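Sterol regulatory element-binding protein cleavage-activating protein (Schizosaccharomyces pombe, PDB 4YHC) acts as the escort protein required for sre1 processing at low sterol and low oxygen levels, and is represented here by its WD40 domain. Local coordinates at residues Y363-R368 with R447-V452; A352-M357 with G439-V444; F20-V25 with A458-G463; K298-Y303 with I346-D351. The protein carries 9 engineered substitutions. All blocks are in the same frame, centred on the assembly; numbering follows the deposited sequence.

Interaction 1: residues Y363-R368 with R447-V452; sequences YIFGMR and RCVAIV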
loop_
_atom_site.group_PDB
_atom_site.type_symbol
_atom_site.label_atom_id
_atom_site.label_comp_id
_atom_site.label_asym_id
_atom_site.label_seq_id
_atom_site.Cartn_x
_atom_site.Cartn_y
_atom_site.Cartn_z
ATOM N N TYR A 363 5.577 12.932 -1.416
ATOM C CA TYR A 363 4.540 13.888 -1.089
ATOM C C TYR A 363 3.595 13.341 -0.005
ATOM O O TYR A 363 3.256 12.093 0.029
ATOM C CB TYR A 363 3.718 14.160 -2.307
ATOM C CG TYR A 363 4.440 14.803 -3.449
ATOM C CD1 TYR A 363 4.594 16.177 -3.507
ATOM C CD2 TYR A 363 4.973 14.053 -4.469
ATOM C CE1 TYR A 363 5.305 16.805 -4.498
ATOM C CE2 TYR A 363 5.687 14.681 -5.495
ATOM C CZ TYR A 363 5.838 16.053 -5.493
ATOM O OH TYR A 363 6.472 16.691 -6.490
ATOM N N ILE A 364 3.175 14.239 0.883
ATOM C CA ILE A 364 2.082 13.943 1.804
ATOM C C ILE A 364 0.860 14.766 1.375
ATOM O O ILE A 364 0.979 15.955 1.089
ATOM C CB ILE A 364 2.421 14.314 3.254
ATOM C CG1 ILE A 364 3.767 13.790 3.649
ATOM C CG2 ILE A 364 1.315 13.846 4.227
ATOM C CD1 ILE A 364 4.293 14.441 4.876
ATOM N N PHE A 365 -0.310 14.156 1.388
ATOM C CA PHE A 365 -1.547 14.860 1.095
ATOM C C PHE A 365 -2.491 14.663 2.220
ATOM O O PHE A 365 -2.498 13.617 2.875
ATOM C CB PHE A 365 -2.190 14.352 -0.182
ATOM C CG PHE A 365 -1.289 14.479 -1.428
ATOM C CD1 PHE A 365 -1.248 15.678 -2.153
ATOM C CD2 PHE A 365 -0.529 13.431 -1.867
ATOM C CE1 PHE A 365 -0.454 15.826 -3.300
ATOM C CE2 PHE A 365 0.280 13.569 -3.026
ATOM C CZ PHE A 365 0.332 14.764 -3.728
ATOM N N GLY A 366 -3.366 15.631 2.398
ATOM C CA GLY A 366 -4.339 15.521 3.429
ATOM C C GLY A 366 -5.584 16.313 3.209
ATOM O O GLY A 366 -5.583 17.226 2.394
ATOM N N MET A 367 -6.650 15.993 3.988
ATOM C CA MET A 367 -7.897 16.722 3.953
ATOM C C MET A 367 -8.475 16.850 5.379
ATOM O O MET A 367 -8.480 15.869 6.128
ATOM C CB MET A 367 -8.926 15.986 3.098
ATOM C CG MET A 367 -8.648 16.001 1.614
ATOM S SD MET A 367 -10.068 15.482 0.606
ATOM C CE MET A 367 -11.210 16.841 0.838
ATOM N N ARG A 368 -9.013 18.011 5.712
ATOM C CA ARG A 368 -9.792 18.212 6.990
ATOM C C ARG A 368 -11.016 19.067 6.754
ATOM O O ARG A 368 -10.955 20.012 5.945
ATOM C CB ARG A 368 -9.004 18.900 8.092
ATOM C CG ARG A 368 -8.089 19.997 7.649
ATOM C CD ARG A 368 -7.287 20.503 8.836
ATOM N NE ARG A 368 -8.091 21.314 9.696
ATOM C CZ ARG A 368 -8.080 22.641 9.699
ATOM N NH1 ARG A 368 -7.270 23.346 8.898
ATOM N NH2 ARG A 368 -8.887 23.267 10.529
ATOM N N ARG A 447 2.611 10.447 -7.225
ATOM C CA ARG A 447 2.147 11.806 -7.033
ATOM C C ARG A 447 0.660 11.935 -6.751
ATOM O O ARG A 447 0.069 13.006 -6.927
ATOM C CB ARG A 447 2.443 12.641 -8.283
ATOM C CG ARG A 447 3.929 12.855 -8.594
ATOM C CD ARG A 447 4.045 13.727 -9.884
ATOM N NE ARG A 447 5.197 13.371 -10.685
ATOM C CZ ARG A 447 5.279 13.382 -12.012
ATOM N NH1 ARG A 447 4.253 13.700 -12.815
ATOM N NH2 ARG A 447 6.436 13.046 -12.552
ATOM N N CYS A 448 0.006 10.856 -6.399
ATOM C CA CYS A 448 -1.442 10.905 -6.250
ATOM C C CYS A 448 -1.933 9.914 -5.209
ATOM O O CYS A 448 -1.349 8.830 -5.015
ATOM C CB CYS A 448 -2.151 10.659 -7.580
ATOM S SG CYS A 448 -3.854 11.208 -7.575
ATOM N N VAL A 449 -2.988 10.322 -4.525
ATOM C CA VAL A 449 -3.596 9.613 -3.456
ATOM C C VAL A 449 -5.104 9.597 -3.634
ATOM O O VAL A 449 -5.688 10.465 -4.293
ATOM C CB VAL A 449 -3.071 10.395 -2.246
ATOM C CG1 VAL A 449 -3.990 11.372 -1.548
ATOM C CG2 VAL A 449 -1.814 9.840 -1.668
ATOM N N ALA A 450 -5.723 8.579 -3.075
ATOM C CA ALA A 450 -7.169 8.498 -2.920
ATOM C C ALA A 450 -7.540 8.638 -1.436
ATOM O O ALA A 450 -6.959 7.943 -0.565
ATOM C CB ALA A 450 -7.707 7.164 -3.454
ATOM N N ILE A 451 -8.502 9.519 -1.169
ATOM C CA ILE A 451 -8.993 9.793 0.180
ATOM C C ILE A 451 -10.517 9.553 0.150
ATOM O O ILE A 451 -11.229 10.204 -0.574
ATOM C CB ILE A 451 -8.720 11.237 0.632
ATOM C CG1 ILE A 451 -7.215 11.440 0.728
ATOM C CG2 ILE A 451 -9.316 11.468 2.028
ATOM C CD1 ILE A 451 -6.787 12.849 1.098
ATOM N N VAL A 452 -11.001 8.646 0.997
ATOM C CA VAL A 452 -12.440 8.381 1.105
ATOM C C VAL A 452 -13.128 9.530 1.849
ATOM O O VAL A 452 -12.659 10.011 2.891
ATOM C CB VAL A 452 -12.714 7.042 1.812
ATOM C CG1 VAL A 452 -14.190 6.850 2.180
ATOM C CG2 VAL A 452 -12.295 5.880 0.906
#
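F365 and M367 on strand 363-374 pack against V449 and I451 on strand 448-453, joining two neighbouring blades of the WD40 beta-propeller face to face. The strands run roughly parallel, 26° apart, but belong to different sheets. No hydrogen bond spans the gap, so side chains fill it.

The apolar contacts form its centre. F365 lays CB against V449 CG1 at 3.7 Å, while the nearer side of its ring, through CD2, rests 3.8 Å from V449 CG2. Both valine branches are thus used, and the compact beta-branched residue suits a strand lying beside a large ring. Further along, the extended chain of I451 (chi2 177°) reaches out to put CD1 3.7 Å from M367 CG. The unbranched, flexible methionine can fit itself to that methyl group. Trimming F365 to an alanine would probably leave V449 without its aromatic neighbour, open a gap beside it, and strip V460 and Y462, on the adjoining strand 456-462, of apolar cover.

The second kind of contact sets aromatic carbons beside polar groups. F365 CZ approaches R447 O obliquely at 3.7 Å, in van der Waals contact. At the more exposed end, Y363 and R447 lie alongside each other and point the same way, with ring and guanidinium planes 81° apart, so the two do not stack. The guanidinium instead gives NH1 to the carbonyl oxygen of G463, leaving its aliphatic stem for the tyrosine: R447 CG lies 4.0 Å from Y363 CE2.

Interaction 2: residues A352-M357 with G439-V444; sequences ASESVM and GPSLAV. Engineered in segment 352-357: S355 (natural residue Cys).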
loop_
_atom_site.group_PDB
_atom_site.type_symbol
_atom_site.label_atom_id
_atom_site.label_comp_id
_atom_site.label_asym_id
_atom_site.label_seq_id
_atom_site.Cartn_x
_atom_site.Cartn_y
_atom_site.Cartn_z
ATOM N N ALA A 352 -7.042 16.357 13.195
ATOM C CA ALA A 352 -8.176 16.741 12.401
ATOM C C ALA A 352 -8.003 16.228 10.963
ATOM O O ALA A 352 -9.014 15.963 10.318
ATOM C CB ALA A 352 -8.372 18.257 12.418
ATOM N N SER A 353 -6.765 16.094 10.463
ATOM C CA SER A 353 -6.564 15.676 9.061
ATOM C C SER A 353 -6.530 14.187 8.868
ATOM O O SER A 353 -5.863 13.493 9.551
ATOM C CB SER A 353 -5.276 16.267 8.461
ATOM O OG SER A 353 -5.424 17.588 8.086
ATOM N N GLU A 354 -7.097 13.721 7.777
ATOM C CA GLU A 354 -6.734 12.453 7.276
ATOM C C GLU A 354 -5.567 12.726 6.325
ATOM O O GLU A 354 -5.712 13.504 5.364
ATOM C CB GLU A 354 -7.897 11.825 6.528
ATOM C CG GLU A 354 -7.639 10.523 5.807
ATOM C CD GLU A 354 -7.306 9.301 6.696
ATOM O OE1 GLU A 354 -7.308 9.422 7.969
ATOM O OE2 GLU A 354 -7.009 8.212 6.096
ATOM N N SER A 355 -4.468 12.007 6.483
ATOM C CA SER A 355 -3.330 12.185 5.601
ATOM C C SER A 355 -2.768 10.884 5.079
ATOM O O SER A 355 -2.939 9.852 5.698
ATOM C CB SER A 355 -2.227 12.914 6.342
ATOM O OG SER A 355 -1.582 12.110 7.271
ATOM N N VAL A 356 -2.007 10.956 3.994
ATOM C CA VAL A 356 -1.435 9.802 3.394
ATOM C C VAL A 356 -0.305 10.239 2.450
ATOM O O VAL A 356 -0.388 11.264 1.779
ATOM C CB VAL A 356 -2.487 8.976 2.664
ATOM C CG1 VAL A 356 -3.340 9.826 1.699
ATOM C CG2 VAL A 356 -1.902 7.772 1.923
ATOM N N MET A 357 0.776 9.490 2.439
ATOM C CA MET A 357 1.878 9.795 1.503
ATOM C C MET A 357 1.766 9.066 0.169
ATOM O O MET A 357 1.196 7.970 0.077
ATOM C CB MET A 357 3.227 9.558 2.133
ATOM C CG MET A 357 3.609 8.128 2.425
ATOM S SD MET A 357 5.212 8.093 3.311
ATOM C CE MET A 357 5.415 6.389 3.485
ATOM N N GLY A 439 -11.294 9.470 5.309
ATOM C CA GLY A 439 -10.527 8.277 5.588
ATOM C C GLY A 439 -11.380 7.070 5.328
ATOM O O GLY A 439 -12.575 7.143 5.420
ATOM N N PRO A 440 -10.786 5.942 4.988
ATOM C CA PRO A 440 -9.394 5.662 4.949
ATOM C C PRO A 440 -8.733 6.229 3.667
ATOM O O PRO A 440 -9.375 6.921 2.867
ATOM C CB PRO A 440 -9.384 4.110 5.056
ATOM C CG PRO A 440 -10.547 3.728 4.198
ATOM C CD PRO A 440 -11.589 4.746 4.661
ATOM N N SER A 441 -7.444 5.987 3.491
ATOM C CA SER A 441 -6.765 6.618 2.385
ATOM C C SER A 441 -5.668 5.759 1.877
ATOM O O SER A 441 -5.205 4.910 2.603
ATOM C CB SER A 441 -6.311 8.036 2.776
ATOM O OG SER A 441 -5.399 7.946 3.847
ATOM N N LEU A 442 -5.322 5.897 0.598
ATOM C CA LEU A 442 -4.320 5.032 -0.044
ATOM C C LEU A 442 -3.581 5.758 -1.186
ATOM O O LEU A 442 -4.192 6.523 -1.959
ATOM C CB LEU A 442 -5.049 3.812 -0.566
ATOM C CG LEU A 442 -4.294 2.572 -0.897
ATOM C CD1 LEU A 442 -3.659 1.928 0.318
ATOM C CD2 LEU A 442 -5.267 1.627 -1.583
ATOM N N ALA A 443 -2.287 5.523 -1.300
ATOM C CA ALA A 443 -1.541 6.060 -2.403
ATOM C C ALA A 443 -1.993 5.376 -3.681
ATOM O O ALA A 443 -2.166 4.143 -3.682
ATOM C CB ALA A 443 -0.043 5.832 -2.215
ATOM N N VAL A 444 -2.086 6.155 -4.758
ATOM C CA VAL A 444 -2.421 5.639 -6.036
ATOM C C VAL A 444 -1.360 5.811 -7.111
ATOM O O VAL A 444 -1.481 5.275 -8.195
ATOM C CB VAL A 444 -3.826 6.229 -6.288
ATOM C CG1 VAL A 444 -3.927 7.397 -7.224
ATOM C CG2 VAL A 444 -4.864 5.184 -6.237
#
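The chain of E354 leaves its CA with CG turned away from the backbone nitrogen (chi1 174°) and then bends at chi2 (66°), which carries the carboxylate across to S441. The serine answers with OG tucked between its own backbone N and carbonyl carbon, facing strand 354-357. S441 OG donates to E354 OE2 over 2.8 Å, meeting that oxygen on its anti side and 33° out of the carboxylate plane. These strands are the inner edges of two adjacent propeller blades, and their side chains meet on a partly exposed surface.

The rest of the contact is shape. E354 CG passes 3.7 Å from G439 CA, and a side chain at G439 would run into the carboxylate, so only glycine fits here; the backbone angles of G439 ask for it too. A cis peptide then leads into P440. V356 stands over the serine, its CB 3.3 Å from S441 OG and its CG1 3.6 Å from S441 CB; V356 also touches V449 on strand 448-453. At the far end the small A443 brings CB within 3.4 Å of M357 O.

A neutral hydroxyl as donor and a carboxylate as acceptor imply a polar clasp without a charge pair: the serine would be expected to stabilise the negative form of E354 modestly, while V356 carbons lie against the donor oxygen, S441 OG.

Interaction 3: residues F20-V25 with A458-G463; sequences FRIEPV and ALVGYG
G461 O is approached by three groups from the strand opposite: R21 N donates to it at 2.8 Å and 166°, F20 CA offers a CA-H contact at 3.5 Å, and the F20 ring turns its edge to it, CD1 lying in plane. G461 N returns a bond to R21 O, and E23 and L459 repeat the exchange two residues on, with E23 N donating to L459 O at 2.8 Å. This antiparallel pairing is the velcro closure of a beta-propeller: strand 20-24, from the N-terminal end, becomes the outer strand of the blade built from the last three strands of the chain.

On one face F20, I22, P24, A458, V460 and Y462 project. F20 swings its ring alongside V460 (chi1 -178°), CE1 touching CG1 at 3.8 Å, and I22 CD1 touches V460 CG2 and A458 CB, 4.0 Å from each. The long isoleucine reaches where small alanine leaves room.

The other face carries R21 and E23, whose salt bridge runs nearly straight from R21 NH2 to E23 OE1 (2.9 Å) within the guanidinium plane. Backbone bonds close the ring of blades, while the charges pair within one strand, probably limiting the cost of placing them beside L459.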
loop_
_atom_site.group_PDB
_atom_site.type_symbol
_atom_site.label_atom_id
_atom_site.label_comp_id
_atom_site.label_asym_id
_atom_site.label_seq_id
_atom_site.Cartn_x
_atom_site.Cartn_y
_atom_site.Cartn_z
ATOM N N PHE A 20 -1.452 21.324 -8.278
ATOM C CA PHE A 20 -2.089 20.724 -7.090
ATOM C C PHE A 20 -3.586 20.526 -7.304
ATOM O O PHE A 20 -4.385 21.485 -7.435
ATOM C CB PHE A 20 -1.796 21.621 -5.840
ATOM C CG PHE A 20 -2.364 21.088 -4.545
ATOM C CD1 PHE A 20 -2.550 19.766 -4.336
ATOM C CD2 PHE A 20 -2.686 21.965 -3.515
ATOM C CE1 PHE A 20 -3.036 19.313 -3.123
ATOM C CE2 PHE A 20 -3.211 21.526 -2.339
ATOM C CZ PHE A 20 -3.377 20.177 -2.121
ATOM N N ARG A 21 -4.023 19.276 -7.359
ATOM C CA ARG A 21 -5.384 18.992 -7.872
ATOM C C ARG A 21 -6.167 18.119 -6.931
ATOM O O ARG A 21 -5.618 17.157 -6.334
ATOM C CB ARG A 21 -5.333 18.237 -9.219
ATOM C CG ARG A 21 -4.750 19.006 -10.407
ATOM C CD ARG A 21 -5.669 20.111 -10.912
ATOM N NE ARG A 21 -6.939 19.596 -11.433
ATOM C CZ ARG A 21 -7.139 19.083 -12.640
ATOM N NH1 ARG A 21 -6.140 18.958 -13.496
ATOM N NH2 ARG A 21 -8.342 18.616 -12.957
ATOM N N ILE A 22 -7.466 18.357 -6.886
ATOM C CA ILE A 22 -8.397 17.412 -6.248
ATOM C C ILE A 22 -9.555 17.212 -7.139
ATOM O O ILE A 22 -10.063 18.182 -7.682
ATOM C CB ILE A 22 -8.890 17.887 -4.876
ATOM C CG1 ILE A 22 -10.028 17.030 -4.387
ATOM C CG2 ILE A 22 -9.257 19.349 -4.901
ATOM C CD1 ILE A 22 -10.328 17.110 -2.895
ATOM N N GLU A 23 -9.975 15.974 -7.348
ATOM C CA GLU A 23 -11.197 15.717 -8.069
ATOM C C GLU A 23 -11.902 14.484 -7.482
ATOM O O GLU A 23 -11.231 13.512 -7.135
ATOM C CB GLU A 23 -10.923 15.404 -9.576
ATOM C CG GLU A 23 -10.228 16.484 -10.401
ATOM C CD GLU A 23 -11.106 17.697 -10.687
ATOM O OE1 GLU A 23 -10.538 18.736 -11.053
ATOM O OE2 GLU A 23 -12.336 17.623 -10.525
ATOM N N PRO A 24 -13.258 14.470 -7.504
ATOM C CA PRO A 24 -14.083 13.346 -7.095
ATOM C C PRO A 24 -13.984 12.260 -8.124
ATOM O O PRO A 24 -13.931 12.546 -9.286
ATOM C CB PRO A 24 -15.512 13.930 -7.091
ATOM C CG PRO A 24 -15.462 15.032 -8.105
ATOM C CD PRO A 24 -14.084 15.631 -7.932
ATOM N N VAL A 25 -13.969 11.011 -7.721
ATOM C CA VAL A 25 -14.059 9.912 -8.684
ATOM C C VAL A 25 -15.532 9.884 -9.055
ATOM O O VAL A 25 -16.356 10.025 -8.184
ATOM C CB VAL A 25 -13.689 8.586 -8.022
ATOM C CG1 VAL A 25 -14.216 7.420 -8.820
ATOM C CG2 VAL A 25 -12.176 8.491 -7.813
ATOM N N ALA A 458 -12.109 10.967 -3.270
ATOM C CA ALA A 458 -11.401 12.077 -3.853
ATOM C C ALA A 458 -10.022 11.612 -4.170
ATOM O O ALA A 458 -9.376 11.024 -3.311
ATOM C CB ALA A 458 -11.251 13.243 -2.875
ATOM N N LEU A 459 -9.570 12.005 -5.339
ATOM C CA LEU A 459 -8.193 11.903 -5.764
ATOM C C LEU A 459 -7.553 13.261 -5.596
ATOM O O LEU A 459 -8.113 14.303 -6.047
ATOM C CB LEU A 459 -8.176 11.482 -7.225
ATOM C CG LEU A 459 -8.098 10.016 -7.633
ATOM C CD1 LEU A 459 -8.505 8.993 -6.620
ATOM C CD2 LEU A 459 -8.743 9.755 -9.003
ATOM N N VAL A 460 -6.380 13.251 -4.982
ATOM C CA VAL A 460 -5.597 14.456 -4.684
ATOM C C VAL A 460 -4.182 14.186 -5.073
ATOM O O VAL A 460 -3.582 13.177 -4.639
ATOM C CB VAL A 460 -5.618 14.771 -3.167
ATOM C CG1 VAL A 460 -4.895 16.069 -2.818
ATOM C CG2 VAL A 460 -7.079 14.872 -2.664
ATOM N N GLY A 461 -3.633 15.070 -5.895
ATOM C CA GLY A 461 -2.291 14.890 -6.432
ATOM C C GLY A 461 -1.550 16.138 -6.840
ATOM O O GLY A 461 -2.116 17.227 -6.870
ATOM N N TYR A 462 -0.294 15.955 -7.133
ATOM C CA TYR A 462 0.600 17.025 -7.571
ATOM C C TYR A 462 1.314 16.698 -8.866
ATOM O O TYR A 462 2.138 15.763 -8.973
ATOM C CB TYR A 462 1.636 17.408 -6.525
ATOM C CG TYR A 462 2.348 18.629 -6.865
ATOM C CD1 TYR A 462 1.687 19.871 -6.774
ATOM C CD2 TYR A 462 3.690 18.613 -7.254
ATOM C CE1 TYR A 462 2.298 21.026 -7.132
ATOM C CE2 TYR A 462 4.322 19.801 -7.607
ATOM C CZ TYR A 462 3.611 20.984 -7.534
ATOM O OH TYR A 462 4.194 22.174 -7.846
ATOM N N GLY A 463 1.001 17.473 -9.870
ATOM C CA GLY A 463 1.549 17.222 -11.174
ATOM C C GLY A 463 1.302 15.817 -11.716
ATOM O O GLY A 463 2.184 15.228 -12.366
#

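Interaction 4: residues K298-Y303 with I346-D351; sequences KVLYYY and IHEVED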
loop_
_atom_site.group_PDB
_atom_site.type_symbol
_atom_site.label_atom_id
_atom_site.label_comp_id
_atom_site.label_asym_id
_atom_site.label_seq_id
_atom_site.Cartn_x
_atom_site.Cartn_y
_atom_site.Cartn_z
ATOM N N LYS A 298 -0.254 10.744 17.434
ATOM C CA LYS A 298 -0.176 11.621 16.253
ATOM C C LYS A 298 0.392 10.827 15.054
ATOM O O LYS A 298 1.223 9.970 15.208
ATOM C CB LYS A 298 0.731 12.820 16.480
ATOM C CG LYS A 298 0.252 13.769 17.573
ATOM C CD LYS A 298 -0.907 14.614 17.119
ATOM C CE LYS A 298 -1.190 15.757 18.097
ATOM N NZ LYS A 298 -2.174 15.273 19.091
ATOM N N VAL A 299 -0.016 11.194 13.849
ATOM C CA VAL A 299 0.618 10.606 12.627
ATOM C C VAL A 299 1.879 11.404 12.278
ATOM O O VAL A 299 1.884 12.605 12.168
ATOM C CB VAL A 299 -0.390 10.499 11.475
ATOM C CG1 VAL A 299 0.253 9.913 10.152
ATOM C CG2 VAL A 299 -1.587 9.669 11.928
ATOM N N LEU A 300 2.953 10.684 12.093
ATOM C CA LEU A 300 4.236 11.247 11.764
ATOM C C LEU A 300 4.849 10.702 10.440
ATOM O O LEU A 300 4.678 9.569 10.092
ATOM C CB LEU A 300 5.217 11.004 12.895
ATOM C CG LEU A 300 5.306 11.765 14.216
ATOM C CD1 LEU A 300 5.928 13.107 14.013
ATOM C CD2 LEU A 300 3.971 11.933 14.852
ATOM N N TYR A 301 5.587 11.566 9.774
ATOM C CA TYR A 301 6.312 11.253 8.522
ATOM C C TYR A 301 7.761 11.609 8.706
ATOM O O TYR A 301 8.091 12.737 9.063
ATOM C CB TYR A 301 5.720 12.010 7.348
ATOM C CG TYR A 301 4.298 11.622 7.070
ATOM C CD1 TYR A 301 3.244 12.219 7.759
ATOM C CD2 TYR A 301 4.014 10.667 6.082
ATOM C CE1 TYR A 301 1.928 11.866 7.499
ATOM C CE2 TYR A 301 2.721 10.300 5.821
ATOM C CZ TYR A 301 1.668 10.919 6.509
ATOM O OH TYR A 301 0.423 10.484 6.268
ATOM N N TYR A 302 8.620 10.594 8.627
ATOM C CA TYR A 302 10.040 10.795 8.670
ATOM C C TYR A 302 10.564 10.588 7.257
ATOM O O TYR A 302 10.242 9.541 6.608
ATOM C CB TYR A 302 10.678 9.775 9.589
ATOM C CG TYR A 302 10.635 10.079 11.054
ATOM C CD1 TYR A 302 9.451 10.383 11.687
ATOM C CD2 TYR A 302 11.791 10.001 11.820
ATOM C CE1 TYR A 302 9.402 10.615 13.054
ATOM C CE2 TYR A 302 11.768 10.259 13.195
ATOM C CZ TYR A 302 10.565 10.559 13.791
ATOM O OH TYR A 302 10.546 10.727 15.108
ATOM N N TYR A 303 11.270 11.577 6.779
ATOM C CA TYR A 303 11.873 11.611 5.452
ATOM C C TYR A 303 13.397 11.681 5.583
ATOM O O TYR A 303 13.962 12.590 6.293
ATOM C CB TYR A 303 11.360 12.837 4.691
ATOM C CG TYR A 303 12.044 13.061 3.368
ATOM C CD1 TYR A 303 11.639 12.350 2.207
ATOM C CD2 TYR A 303 13.076 13.979 3.243
ATOM C CE1 TYR A 303 12.276 12.559 0.977
ATOM C CE2 TYR A 303 13.701 14.213 2.032
ATOM C CZ TYR A 303 13.273 13.505 0.899
ATOM O OH TYR A 303 13.922 13.714 -0.283
ATOM N N ILE A 346 11.033 15.614 9.796
ATOM C CA ILE A 346 9.897 15.054 10.458
ATOM C C ILE A 346 8.726 15.990 10.267
ATOM O O ILE A 346 8.814 17.191 10.466
ATOM C CB ILE A 346 10.177 14.898 11.965
ATOM C CG1 ILE A 346 11.358 14.000 12.186
ATOM C CG2 ILE A 346 8.992 14.337 12.736
ATOM C CD1 ILE A 346 11.783 13.949 13.649
ATOM N N HIS A 347 7.604 15.442 9.869
ATOM C CA HIS A 347 6.413 16.234 9.696
ATOM C C HIS A 347 5.336 15.521 10.498
ATOM O O HIS A 347 5.028 14.321 10.237
ATOM C CB HIS A 347 6.049 16.263 8.209
ATOM C CG HIS A 347 4.844 17.083 7.888
ATOM N ND1 HIS A 347 4.856 18.461 7.887
ATOM C CD2 HIS A 347 3.561 16.723 7.641
ATOM C CE1 HIS A 347 3.638 18.916 7.641
ATOM N NE2 HIS A 347 2.839 17.880 7.491
ATOM N N GLU A 348 4.733 16.262 11.429
ATOM C CA GLU A 348 3.682 15.749 12.275
ATOM C C GLU A 348 2.369 16.308 11.809
ATOM O O GLU A 348 2.287 17.471 11.553
ATOM C CB GLU A 348 3.934 16.216 13.728
ATOM C CG GLU A 348 2.789 15.903 14.699
ATOM C CD GLU A 348 3.259 16.159 16.181
ATOM O OE1 GLU A 348 2.913 15.430 17.094
ATOM O OE2 GLU A 348 4.080 17.039 16.427
ATOM N N VAL A 349 1.345 15.489 11.723
ATOM C CA VAL A 349 0.047 15.922 11.265
ATOM C C VAL A 349 -0.960 16.061 12.447
ATOM O O VAL A 349 -1.071 15.147 13.296
ATOM C CB VAL A 349 -0.552 14.850 10.285
ATOM C CG1 VAL A 349 -1.966 15.214 9.896
ATOM C CG2 VAL A 349 0.331 14.678 9.082
ATOM N N GLU A 350 -1.775 17.107 12.401
ATOM C CA GLU A 350 -2.888 17.310 13.363
ATOM C C GLU A 350 -3.977 16.265 13.176
ATOM O O GLU A 350 -4.248 15.791 12.068
ATOM C CB GLU A 350 -3.486 18.722 13.278
ATOM C CG GLU A 350 -4.219 19.032 11.978
ATOM C CD GLU A 350 -4.835 20.433 11.996
ATOM O OE1 GLU A 350 -5.077 20.957 13.107
ATOM O OE2 GLU A 350 -5.090 21.012 10.914
ATOM N N ASP A 351 -4.557 15.867 14.288
ATOM C CA ASP A 351 -5.551 14.810 14.311
ATOM C C ASP A 351 -6.722 15.074 13.363
ATOM O O ASP A 351 -7.299 14.147 12.768
ATOM C CB ASP A 351 -6.089 14.669 15.741
ATOM C CG ASP A 351 -5.979 13.263 16.237
ATOM O OD1 ASP A 351 -6.914 12.478 15.934
ATOM O OD2 ASP A 351 -4.952 12.940 16.892
HETATM O O HOH W 1 -2.281 12.977 13.590
#
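Y302 and I346 lie side by side and point the same way, the aliphatic chain set flat over one face of the ring: I346 CG1 is 3.8 Å from the ring centroid and only 6° off its normal, a well-centred CH-pi contact. The two residues form a non-hydrogen-bonded antiparallel pair within one blade of the beta-propeller, where strand 344-349 runs beside strand 299-304. The first torsion of I346 (chi1 -60°) sets CG1 beside its backbone N, over the ring, and CD1 goes on to Y302 CZ. Replacing Y302 by a valine would probably leave this isoleucine chain, already at an exposed position, without the flat surface that covers it.

L300 crosses I346 at a slant, its CD1 3.5 Å from I346 CG2, and runs alongside the stem of E348. Leucine's forked end suits a place between two such neighbours.

On the reverse face Y301 faces H347, and the backbones exchange hydrogen bonds, Y301 N reaching H347 O at 2.8 Å. The ring of Y301 turns its edge to that same oxygen, while its hydroxyl bonds to S355, an engineered residue, and H347 stacks on Y415. Beyond the histidine, V349 meets the same tyrosine edge, CG2 standing 3.6 Å from Y301 CE1.

Interactions 1 and 2 join the same two blades, with centres 5 Å apart: interaction 2 joins the inner edge strands, interaction 1 the strands next to them. The backbone bond from A450 N to L442 O (2.8 Å) binds them within the last blade. Interaction 3, about 8 Å from interaction 1 between centres, completes that blade. Interaction 4 lies in the blade before the one that holds 352-357 and 363-368; Y301 OH and the engineered S355 OG, 2.8 Å apart, tie it to interaction 2. By similarity, all segments except 20-25 fall in the sre1-interacting region. A citrate, probably from crystallisation, lies about 4 Å from the R447 side chain.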